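Local coordinates for cytochrome P450 (CYP102L1) (PDB 6N6Q), which binds haem as a bacteriophage-encoded cytochrome P450 and probably acts as a haem-thiolate monooxygenase, at residues 340-345 with 374-379. Residues are numbered along the deposited sequence; the frame is centred on the assembly and turned at random.
Sequences RLWPVA and NLHAAH. With HEM (protoporphyrin IX containing Fe), chain E.
Leu375, just after the N-cap Asn374 whose OD1 accepts from Ala377 N at 3.0 Å, sets its CD1 methyl 3.5 Å from the carbonyl O of Ala345, which with Val344 lines the haem pocket; its CB lies beside Pro343 CG. His376 comes next: with CG anti to the backbone N (chi1 169°), its imidazole runs alongside the Trp342 indole, the two pointing the same way. Their planes are 21° apart but slid, so overlap is slight, and NE2 sits over one indole face, 3.8 Å from CZ3. Thr40 bonds His376 ND1 and helps fix the ring's rotation; Phe289 stacks on Trp342. Pro343 CG rests on His376 CA (3.8 Å) and on His379 ND1 (3.7 Å). His379 turns its ring edge to the Arg340 carbonyl, and its NE2 accepts from the backbone N of Lys410. Its own carbonyl O accepts from Arg340 NH1 at 2.7 Å, in the guanidinium plane though bent (138° at the hydrogen). Glu337 pairs with the same guanidinium, as in the ExxR motif of the P450 K helix, and Ala388 O takes another of its bonds. A buried charge shared between a carboxylate and main-chain carbonyls thus ties helix 329-341 to helix 375-379.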
ATOM      1  N   ARG A 340     -11.358  -4.085  -2.453  1.00 53.27           N
ATOM      2  CA  ARG A 340     -12.180  -3.894  -3.641  1.00 52.04           C
ATOM      3  C   ARG A 340     -12.919  -2.563  -3.578  1.00 54.68           C
ATOM      4  O   ARG A 340     -12.764  -1.711  -4.460  1.00 56.32           O
ATOM      5  CB  ARG A 340     -13.173  -5.049  -3.797  1.00 54.22           C
ATOM      6  CG  ARG A 340     -13.974  -4.987  -5.090  1.00 58.40           C
ATOM      7  CD  ARG A 340     -15.195  -5.889  -5.051  1.00 53.40           C
ATOM      8  NE  ARG A 340     -16.172  -5.443  -4.063  1.00 56.50           N
ATOM      9  CZ  ARG A 340     -17.077  -4.495  -4.285  1.00 56.94           C
ATOM     10  NH1 ARG A 340     -17.131  -3.889  -5.463  1.00 56.61           N
ATOM     11  NH2 ARG A 340     -17.927  -4.151  -3.329  1.00 57.32           N
ATOM     12  N   LEU A 341     -13.720  -2.364  -2.529  1.00 50.00           N
ATOM     13  CA  LEU A 341     -14.531  -1.156  -2.435  1.00 55.58           C
ATOM     14  C   LEU A 341     -13.669   0.099  -2.378  1.00 54.59           C
ATOM     15  O   LEU A 341     -14.065   1.148  -2.899  1.00 55.89           O
ATOM     16  CB  LEU A 341     -15.446  -1.232  -1.213  1.00 52.48           C
ATOM     17  CG  LEU A 341     -16.722  -0.392  -1.286  1.00 59.72           C
ATOM     18  CD1 LEU A 341     -17.535  -0.777  -2.511  1.00 53.51           C
ATOM     19  CD2 LEU A 341     -17.549  -0.559  -0.021  1.00 56.83           C
ATOM     20  N   TRP A 342     -12.491   0.013  -1.764  1.00 53.55           N
ATOM     21  CA  TRP A 342     -11.572   1.146  -1.679  1.00 56.89           C
ATOM     22  C   TRP A 342     -10.145   0.643  -1.807  1.00 46.25           C
ATOM     23  O   TRP A 342      -9.462   0.402  -0.803  1.00 52.53           O
ATOM     24  CB  TRP A 342     -11.764   1.925  -0.378  1.00 49.70           C
ATOM     25  CG  TRP A 342     -13.079   2.628  -0.310  1.00 55.10           C
ATOM     26  CD1 TRP A 342     -14.200   2.209   0.345  1.00 57.16           C
ATOM     27  CD2 TRP A 342     -13.420   3.871  -0.935  1.00 56.30           C
ATOM     28  NE1 TRP A 342     -15.215   3.119   0.174  1.00 59.83           N
ATOM     29  CE2 TRP A 342     -14.763   4.147  -0.609  1.00 55.38           C
ATOM     30  CE3 TRP A 342     -12.719   4.777  -1.736  1.00 54.43           C
ATOM     31  CZ2 TRP A 342     -15.420   5.292  -1.058  1.00 49.05           C
ATOM     32  CZ3 TRP A 342     -13.373   5.915  -2.181  1.00 54.68           C
ATOM     33  CH2 TRP A 342     -14.710   6.162  -1.839  1.00 47.88           C
ATOM     34  N   PRO A 343      -9.651   0.482  -3.032  1.00 51.24           N
ATOM     35  CA  PRO A 343      -8.257   0.062  -3.206  1.00 50.31           C
ATOM     36  C   PRO A 343      -7.306   1.189  -2.857  1.00 50.57           C
ATOM     37  O   PRO A 343      -7.287   2.221  -3.537  1.00 52.67           O
ATOM     38  CB  PRO A 343      -8.178  -0.319  -4.690  1.00 47.01           C
ATOM     39  CG  PRO A 343      -9.360   0.348  -5.350  1.00 51.37           C
ATOM     40  CD  PRO A 343     -10.264   0.929  -4.295  1.00 44.08           C
ATOM     41  N   VAL A 344      -6.526   1.009  -1.786  1.00 46.40           N
ATOM     42  CA  VAL A 344      -5.635   2.069  -1.325  1.00 43.71           C
ATOM     43  C   VAL A 344      -4.657   2.465  -2.421  1.00 46.83           C
ATOM     44  O   VAL A 344      -4.274   3.635  -2.528  1.00 47.68           O
ATOM     45  CB  VAL A 344      -4.911   1.638  -0.034  1.00 54.50           C
ATOM     46  CG1 VAL A 344      -5.911   1.496   1.102  1.00 45.67           C
ATOM     47  CG2 VAL A 344      -4.158   0.335  -0.247  1.00 47.24           C
ATOM     48  N   ALA A 345      -4.243   1.514  -3.251  1.00 44.45           N
ATOM     49  CA  ALA A 345      -3.562   1.844  -4.494  1.00 39.78           C
ATOM     50  C   ALA A 345      -4.622   1.929  -5.585  1.00 45.67           C
ATOM     51  O   ALA A 345      -4.956   0.912  -6.208  1.00 40.37           O
ATOM     52  CB  ALA A 345      -2.496   0.805  -4.836  1.00 42.69           C
ATOM     53  N   ASN A 374      -7.956   2.521 -13.901  1.00 47.47           N
ATOM     54  CA  ASN A 374      -8.674   3.010 -12.726  1.00 49.78           C
ATOM     55  C   ASN A 374      -9.242   1.805 -11.983  1.00 51.30           C
ATOM     56  O   ASN A 374     -10.320   1.305 -12.319  1.00 46.96           O
ATOM     57  CB  ASN A 374      -9.771   3.988 -13.136  1.00 45.18           C
ATOM     58  CG  ASN A 374     -10.384   4.716 -11.953  1.00 45.86           C
ATOM     59  OD1 ASN A 374     -10.360   4.230 -10.824  1.00 55.49           O
ATOM     60  ND2 ASN A 374     -10.942   5.893 -12.210  1.00 47.72           N
ATOM     61  N   LEU A 375      -8.512   1.337 -10.966  1.00 49.71           N
ATOM     62  CA  LEU A 375      -8.966   0.180 -10.200  1.00 50.86           C
ATOM     63  C   LEU A 375     -10.207   0.506  -9.381  1.00 48.66           C
ATOM     64  O   LEU A 375     -11.108  -0.332  -9.255  1.00 50.00           O
ATOM     65  CB  LEU A 375      -7.850  -0.324  -9.285  1.00 45.52           C
ATOM     66  CG  LEU A 375      -6.673  -1.042  -9.942  1.00 51.89           C
ATOM     67  CD1 LEU A 375      -5.558  -1.236  -8.934  1.00 49.48           C
ATOM     68  CD2 LEU A 375      -7.123  -2.377 -10.512  1.00 55.13           C
ATOM     69  N   HIS A 376     -10.269   1.712  -8.810  1.00 44.08           N
ATOM     70  CA  HIS A 376     -11.422   2.085  -7.998  1.00 44.01           C
ATOM     71  C   HIS A 376     -12.709   2.035  -8.809  1.00 49.85           C
ATOM     72  O   HIS A 376     -13.754   1.606  -8.305  1.00 54.07           O
ATOM     73  CB  HIS A 376     -11.224   3.477  -7.402  1.00 45.78           C
ATOM     74  CG  HIS A 376     -12.460   4.040  -6.772  1.00 55.47           C
ATOM     75  ND1 HIS A 376     -13.107   5.152  -7.264  1.00 54.45           N
ATOM     76  CD2 HIS A 376     -13.176   3.633  -5.697  1.00 46.89           C
ATOM     77  CE1 HIS A 376     -14.163   5.413  -6.514  1.00 47.10           C
ATOM     78  NE2 HIS A 376     -14.228   4.506  -5.556  1.00 48.43           N
ATOM     79  N   ALA A 377     -12.654   2.466 -10.069  1.00 50.09           N
ATOM     80  CA  ALA A 377     -13.832   2.369 -10.922  1.00 47.18           C
ATOM     81  C   ALA A 377     -14.076   0.930 -11.357  1.00 52.07           C
ATOM     82  O   ALA A 377     -15.227   0.486 -11.436  1.00 52.93           O
ATOM     83  CB  ALA A 377     -13.675   3.283 -12.137  1.00 45.32           C
ATOM     84  N   ALA A 378     -13.004   0.185 -11.632  1.00 47.70           N
ATOM     85  CA  ALA A 378     -13.156  -1.194 -12.086  1.00 49.90           C
ATOM     86  C   ALA A 378     -13.631  -2.104 -10.960  1.00 50.73           C
ATOM     87  O   ALA A 378     -14.411  -3.036 -11.194  1.00 48.58           O
ATOM     88  CB  ALA A 378     -11.836  -1.701 -12.668  1.00 40.92           C
ATOM     89  N   HIS A 379     -13.172  -1.856  -9.732  1.00 50.85           N
ATOM     90  CA  HIS A 379     -13.582  -2.697  -8.613  1.00 53.59           C
ATOM     91  C   HIS A 379     -15.028  -2.442  -8.214  1.00 55.67           C
ATOM     92  O   HIS A 379     -15.699  -3.347  -7.707  1.00 55.88           O
ATOM     93  CB  HIS A 379     -12.657  -2.472  -7.420  1.00 52.05           C
ATOM     94  CG  HIS A 379     -11.286  -3.043  -7.602  1.00 48.74           C
ATOM     95  ND1 HIS A 379     -10.316  -2.972  -6.626  1.00 43.20           N
ATOM     96  CD2 HIS A 379     -10.723  -3.698  -8.645  1.00 46.42           C
ATOM     97  CE1 HIS A 379      -9.215  -3.558  -7.059  1.00 49.66           C
ATOM     98  NE2 HIS A 379      -9.435  -4.007  -8.282  1.00 51.02           N
TER
HETATM   99  CHA HEM E 501       4.049  -2.431  -6.177  1.00 46.16           C
HETATM  100  CHB HEM E 501      -0.261  -2.115  -3.954  1.00 48.28           C
HETATM  101  CHC HEM E 501       1.826  -3.352   0.263  1.00 46.27           C
HETATM  102  CHD HEM E 501       6.192  -2.923  -1.828  1.00 41.66           C
HETATM  103  C1A HEM E 501       2.695  -2.261  -5.966  1.00 43.26           C
HETATM  104  C2A HEM E 501       1.685  -1.973  -6.968  1.00 48.03           C
HETATM  105  C3A HEM E 501       0.503  -1.886  -6.354  1.00 44.22           C
HETATM  106  C4A HEM E 501       0.707  -2.117  -4.938  1.00 45.94           C
HETATM  107  CMA HEM E 501      -0.845  -1.588  -7.043  1.00 42.76           C
HETATM  108  CAA HEM E 501       1.919  -1.786  -8.482  1.00 42.25           C
HETATM  109  CBA HEM E 501       2.289  -0.328  -8.738  1.00 45.18           C
HETATM  110  CGA HEM E 501       2.353  -0.046 -10.218  1.00 51.00           C
HETATM  111  O1A HEM E 501       1.991  -0.941 -11.026  1.00 51.99           O
HETATM  112  O2A HEM E 501       2.768   1.082 -10.591  1.00 42.86           O
HETATM  113  C1B HEM E 501      -0.083  -2.480  -2.633  1.00 48.92           C
HETATM  114  C2B HEM E 501      -1.137  -2.691  -1.660  1.00 54.61           C
HETATM  115  C3B HEM E 501      -0.563  -3.034  -0.489  1.00 48.98           C
HETATM  116  C4B HEM E 501       0.874  -3.048  -0.692  1.00 51.71           C
HETATM  117  CMB HEM E 501      -2.639  -2.530  -1.992  1.00 37.77           C
HETATM  118  CAB HEM E 501      -1.213  -3.370   0.880  1.00 48.91           C
HETATM  119  CBB HEM E 501      -2.527  -3.343   1.136  1.00 49.45           C
HETATM  120  C1C HEM E 501       3.193  -3.377   0.076  1.00 43.20           C
HETATM  121  C2C HEM E 501       4.193  -3.770   1.048  1.00 53.44           C
HETATM  122  C3C HEM E 501       5.399  -3.656   0.489  1.00 49.43           C
HETATM  123  C4C HEM E 501       5.218  -3.182  -0.879  1.00 43.63           C
HETATM  124  CMC HEM E 501       3.928  -4.239   2.495  1.00 42.38           C
HETATM  125  CAC HEM E 501       6.713  -3.990   1.235  1.00 47.73           C
HETATM  126  CBC HEM E 501       7.918  -3.906   0.662  1.00 54.44           C
HETATM  127  C1D HEM E 501       6.002  -2.763  -3.187  1.00 45.12           C
HETATM  128  C2D HEM E 501       7.040  -2.625  -4.193  1.00 44.80           C
HETATM  129  C3D HEM E 501       6.451  -2.491  -5.387  1.00 40.40           C
HETATM  130  C4D HEM E 501       5.015  -2.538  -5.192  1.00 42.97           C
HETATM  131  CMD HEM E 501       8.562  -2.630  -3.928  1.00 33.94           C
HETATM  132  CAD HEM E 501       7.173  -2.318  -6.744  1.00 40.48           C
HETATM  133  CBD HEM E 501       7.561  -3.682  -7.306  1.00 32.48           C
HETATM  134  CGD HEM E 501       8.179  -3.523  -8.673  1.00 45.02           C
HETATM  135  O1D HEM E 501       9.045  -4.360  -9.042  1.00 44.89           O
HETATM  136  O2D HEM E 501       7.815  -2.557  -9.395  1.00 43.81           O
HETATM  137  NA  HEM E 501       2.056  -2.339  -4.741  1.00 49.98           N
HETATM  138  NB  HEM E 501       1.126  -2.706  -2.007  1.00 48.44           N
HETATM  139  NC  HEM E 501       3.858  -3.027  -1.083  1.00 47.62           N
HETATM  140  ND  HEM E 501       4.781  -2.704  -3.838  1.00 45.97           N
HETATM  141 FE   HEM E 501       2.963  -2.556  -2.881  1.00 54.90          FE